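Local atomic coordinates of encapsidation protein (Bacillus phage phi29, PDB entry 5HD9), a protein that probably hydrolyses ATP through its P-loop ATPase domain to drive packaging of the phage genome into the prohead. Residues Leu16-Gly21 with Pro162-Phe167. Sequence-based numbering, arbitrary orientation.
Sequences LNFVIG and PYFLFF
Phe18 of strand 16-19 lies level with Phe164 of helix 162-167, their CA atoms 9.2 Å apart, as the short helix passes over one face of the sheet. The two axes come within 11.2 Å and run obliquely, at 138° between their N-to-C directions. Along the strand, alternate residues Leu16, Phe18 and Ile20 direct their side chains at the helix, whereas Val19 faces the other way and packs on Pro188 and Glu186.

The central pair is an edge-to-face aromatic contact. Phe164 brings the edge of its ring, with CE1 leading, over one face of Phe18, where Phe164 CE1 lies 3.6 Å from Phe18 CG; the ring planes stand at 79°. A nearly eclipsed chi2 of 11° in Phe164 turns the ring so that this edge, rather than a face, meets Phe18. Another part of the same rim reaches Ile20, with Phe164 CE2 4.2 Å from Ile20 CD1. Tyr163 meets Phe18 through its methylene, CB lying 3.8 Å from Phe18 CE2, while its hydroxyl is hydrogen-bonded to Glu130. At the start of the strand, Leu16 lays CD2 over a face of the Phe167 ring in a CH-pi contact, 3.8 Å from the ring centroid.

Helix 130-141 borders this cluster, Met138 touching Leu16 and Val131 touching Phe167, and Phe117 adds another ring beside Phe18. Strand 16-19 sits between strands 149-153 and 183-186 and leads into what is probably the Walker A loop, beginning near Gly21, as in other P-loop ATPases. The interface is wholly apolar, so its contribution should come from burial of hydrocarbon away from water and from close van der Waals contact, with the edge-on ring probably adding a weak electrostatic preference for its orientation.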
ATOM      1  N   LEU A  16      -9.954  -3.023   1.828  1.00 12.32           N
ATOM      2  CA  LEU A  16      -9.099  -3.394   0.702  1.00 14.60           C
ATOM      3  C   LEU A  16      -9.294  -2.407  -0.449  1.00 11.53           C
ATOM      4  O   LEU A  16     -10.417  -2.154  -0.877  1.00 13.29           O
ATOM      5  CB  LEU A  16      -9.413  -4.827   0.259  1.00 19.42           C
ATOM      6  CG  LEU A  16      -8.291  -5.724  -0.274  1.00 29.66           C
ATOM      7  CD1 LEU A  16      -7.055  -5.723   0.612  1.00 30.95           C
ATOM      8  CD2 LEU A  16      -8.821  -7.142  -0.419  1.00 36.62           C
ATOM      9  N   ASN A  17      -8.193  -1.837  -0.928  1.00 10.60           N
ATOM     10  CA  ASN A  17      -8.232  -0.821  -1.978  1.00 13.13           C
ATOM     11  C   ASN A  17      -7.202  -1.101  -3.064  1.00 10.63           C
ATOM     12  O   ASN A  17      -6.047  -1.417  -2.768  1.00 10.41           O
ATOM     13  CB  ASN A  17      -7.985   0.573  -1.391  1.00 14.68           C
ATOM     14  CG  ASN A  17      -8.950   0.921  -0.276  1.00 12.47           C
ATOM     15  OD1 ASN A  17      -9.997   1.523  -0.513  1.00 13.73           O
ATOM     16  ND2 ASN A  17      -8.597   0.554   0.949  1.00 10.80           N
ATOM     17  N   PHE A  18      -7.627  -0.980  -4.320  1.00 10.66           N
ATOM     18  CA  PHE A  18      -6.743  -1.171  -5.466  1.00 11.27           C
ATOM     19  C   PHE A  18      -6.757   0.069  -6.359  1.00 11.85           C
ATOM     20  O   PHE A  18      -7.773   0.382  -6.973  1.00 15.24           O
ATOM     21  CB  PHE A  18      -7.161  -2.400  -6.278  1.00 13.38           C
ATOM     22  CG  PHE A  18      -7.340  -3.645  -5.453  1.00 12.27           C
ATOM     23  CD1 PHE A  18      -8.577  -3.964  -4.920  1.00 12.40           C
ATOM     24  CD2 PHE A  18      -6.276  -4.500  -5.220  1.00 13.48           C
ATOM     25  CE1 PHE A  18      -8.750  -5.109  -4.164  1.00 10.85           C
ATOM     26  CE2 PHE A  18      -6.444  -5.646  -4.463  1.00 14.02           C
ATOM     27  CZ  PHE A  18      -7.685  -5.948  -3.937  1.00 11.64           C
ATOM     28  N   VAL A  19      -5.627   0.769  -6.426  1.00 11.62           N
ATOM     29  CA  VAL A  19      -5.485   1.918  -7.316  1.00 12.65           C
ATOM     30  C   VAL A  19      -4.610   1.510  -8.496  1.00 15.24           C
ATOM     31  O   VAL A  19      -3.434   1.181  -8.318  1.00 15.09           O
ATOM     32  CB  VAL A  19      -4.876   3.132  -6.597  1.00 13.30           C
ATOM     33  CG1 VAL A  19      -4.992   4.376  -7.465  1.00 14.44           C
ATOM     34  CG2 VAL A  19      -5.570   3.358  -5.255  1.00 11.89           C
ATOM     35  N   ILE A  20      -5.187   1.524  -9.694  1.00 15.20           N
ATOM     36  CA  ILE A  20      -4.524   0.963 -10.867  1.00 17.80           C
ATOM     37  C   ILE A  20      -4.515   1.936 -12.040  1.00 21.67           C
ATOM     38  O   ILE A  20      -5.213   2.951 -12.032  1.00 21.64           O
ATOM     39  CB  ILE A  20      -5.190  -0.359 -11.296  1.00 20.85           C
ATOM     40  CG1 ILE A  20      -6.642  -0.122 -11.731  1.00 19.26           C
ATOM     41  CG2 ILE A  20      -5.122  -1.368 -10.150  1.00 21.56           C
ATOM     42  CD1 ILE A  20      -7.339  -1.365 -12.253  1.00 18.42           C
ATOM     43  N   GLY A  21      -3.713   1.616 -13.050  1.00 22.04           N
ATOM     44  CA  GLY A  21      -3.485   2.522 -14.159  1.00 26.11           C
ATOM     45  C   GLY A  21      -2.690   3.728 -13.703  1.00 29.42           C
ATOM     46  O   GLY A  21      -2.527   4.696 -14.447  1.00 32.84           O
ATOM     47  N   PRO A 162      -4.833 -12.020  -9.817  1.00 20.75           N
ATOM     48  CA  PRO A 162      -5.239 -12.959  -8.765  1.00 20.83           C
ATOM     49  C   PRO A 162      -6.160 -12.350  -7.709  1.00 19.85           C
ATOM     50  O   PRO A 162      -7.065 -13.035  -7.233  1.00 22.17           O
ATOM     51  CB  PRO A 162      -3.906 -13.378  -8.138  1.00 23.84           C
ATOM     52  CG  PRO A 162      -2.901 -13.171  -9.216  1.00 26.44           C
ATOM     53  CD  PRO A 162      -3.367 -11.965  -9.965  1.00 25.75           C
ATOM     54  N   TYR A 163      -5.942 -11.086  -7.359  1.00 17.56           N
ATOM     55  CA  TYR A 163      -6.745 -10.440  -6.328  1.00 16.98           C
ATOM     56  C   TYR A 163      -8.164 -10.180  -6.820  1.00 14.90           C
ATOM     57  O   TYR A 163      -9.131 -10.486  -6.123  1.00 17.98           O
ATOM     58  CB  TYR A 163      -6.074  -9.140  -5.869  1.00 12.75           C
ATOM     59  CG  TYR A 163      -4.778  -9.406  -5.140  1.00 14.16           C
ATOM     60  CD1 TYR A 163      -3.584  -9.546  -5.832  1.00 16.96           C
ATOM     61  CD2 TYR A 163      -4.757  -9.558  -3.760  1.00 13.95           C
ATOM     62  CE1 TYR A 163      -2.402  -9.811  -5.169  1.00 17.53           C
ATOM     63  CE2 TYR A 163      -3.581  -9.822  -3.089  1.00 17.06           C
ATOM     64  CZ  TYR A 163      -2.407  -9.947  -3.798  1.00 17.94           C
ATOM     65  OH  TYR A 163      -1.233 -10.215  -3.135  1.00 17.82           O
ATOM     66  N   PHE A 164      -8.298  -9.633  -8.022  1.00 14.08           N
ATOM     67  CA  PHE A 164      -9.622  -9.369  -8.574  1.00 16.20           C
ATOM     68  C   PHE A 164     -10.383 -10.683  -8.765  1.00 17.65           C
ATOM     69  O   PHE A 164     -11.578 -10.772  -8.475  1.00 17.67           O
ATOM     70  CB  PHE A 164      -9.526  -8.618  -9.905  1.00 18.65           C
ATOM     71  CG  PHE A 164      -9.046  -7.194  -9.779  1.00 15.64           C
ATOM     72  CD1 PHE A 164      -8.509  -6.717  -8.594  1.00 13.91           C
ATOM     73  CD2 PHE A 164      -9.143  -6.327 -10.857  1.00 17.75           C
ATOM     74  CE1 PHE A 164      -8.071  -5.408  -8.491  1.00 14.17           C
ATOM     75  CE2 PHE A 164      -8.708  -5.019 -10.758  1.00 16.67           C
ATOM     76  CZ  PHE A 164      -8.172  -4.560  -9.573  1.00 15.10           C
ATOM     77  N   LEU A 165      -9.682 -11.701  -9.254  1.00 18.06           N
ATOM     78  CA  LEU A 165     -10.286 -13.011  -9.457  1.00 20.42           C
ATOM     79  C   LEU A 165     -10.724 -13.622  -8.130  1.00 20.17           C
ATOM     80  O   LEU A 165     -11.838 -14.130  -8.006  1.00 21.67           O
ATOM     81  CB  LEU A 165      -9.307 -13.950 -10.160  1.00 22.30           C
ATOM     82  CG  LEU A 165      -8.913 -13.588 -11.593  1.00 23.73           C
ATOM     83  CD1 LEU A 165      -7.846 -14.548 -12.095  1.00 26.02           C
ATOM     84  CD2 LEU A 165     -10.124 -13.603 -12.512  1.00 25.90           C
ATOM     85  N   PHE A 166      -9.840 -13.561  -7.140  1.00 19.06           N
ATOM     86  CA  PHE A 166     -10.085 -14.198  -5.849  1.00 20.00           C
ATOM     87  C   PHE A 166     -11.314 -13.595  -5.172  1.00 19.32           C
ATOM     88  O   PHE A 166     -12.168 -14.319  -4.662  1.00 20.31           O
ATOM     89  CB  PHE A 166      -8.849 -14.061  -4.950  1.00 20.54           C
ATOM     90  CG  PHE A 166      -8.928 -14.851  -3.674  1.00 23.90           C
ATOM     91  CD1 PHE A 166      -9.598 -14.350  -2.571  1.00 25.27           C
ATOM     92  CD2 PHE A 166      -8.320 -16.092  -3.575  1.00 29.02           C
ATOM     93  CE1 PHE A 166      -9.665 -15.077  -1.397  1.00 29.90           C
ATOM     94  CE2 PHE A 166      -8.386 -16.821  -2.404  1.00 32.97           C
ATOM     95  CZ  PHE A 166      -9.058 -16.312  -1.313  1.00 32.27           C
ATOM     96  N   PHE A 167     -11.405 -12.268  -5.193  1.00 17.10           N
ATOM     97  CA  PHE A 167     -12.485 -11.557  -4.511  1.00 17.62           C
ATOM     98  C   PHE A 167     -13.715 -11.338  -5.393  1.00 19.58           C
ATOM     99  O   PHE A 167     -14.706 -10.761  -4.948  1.00 21.66           O
ATOM    100  CB  PHE A 167     -11.971 -10.213  -3.995  1.00 16.19           C
ATOM    101  CG  PHE A 167     -10.889 -10.341  -2.958  1.00 17.33           C
ATOM    102  CD1 PHE A 167     -11.162 -10.896  -1.721  1.00 23.03           C
ATOM    103  CD2 PHE A 167      -9.601  -9.907  -3.220  1.00 18.13           C
ATOM    104  CE1 PHE A 167     -10.171 -11.017  -0.765  1.00 25.68           C
ATOM    105  CE2 PHE A 167      -8.605 -10.025  -2.269  1.00 20.49           C
ATOM    106  CZ  PHE A 167      -8.890 -10.580  -1.039  1.00 24.28           C
TER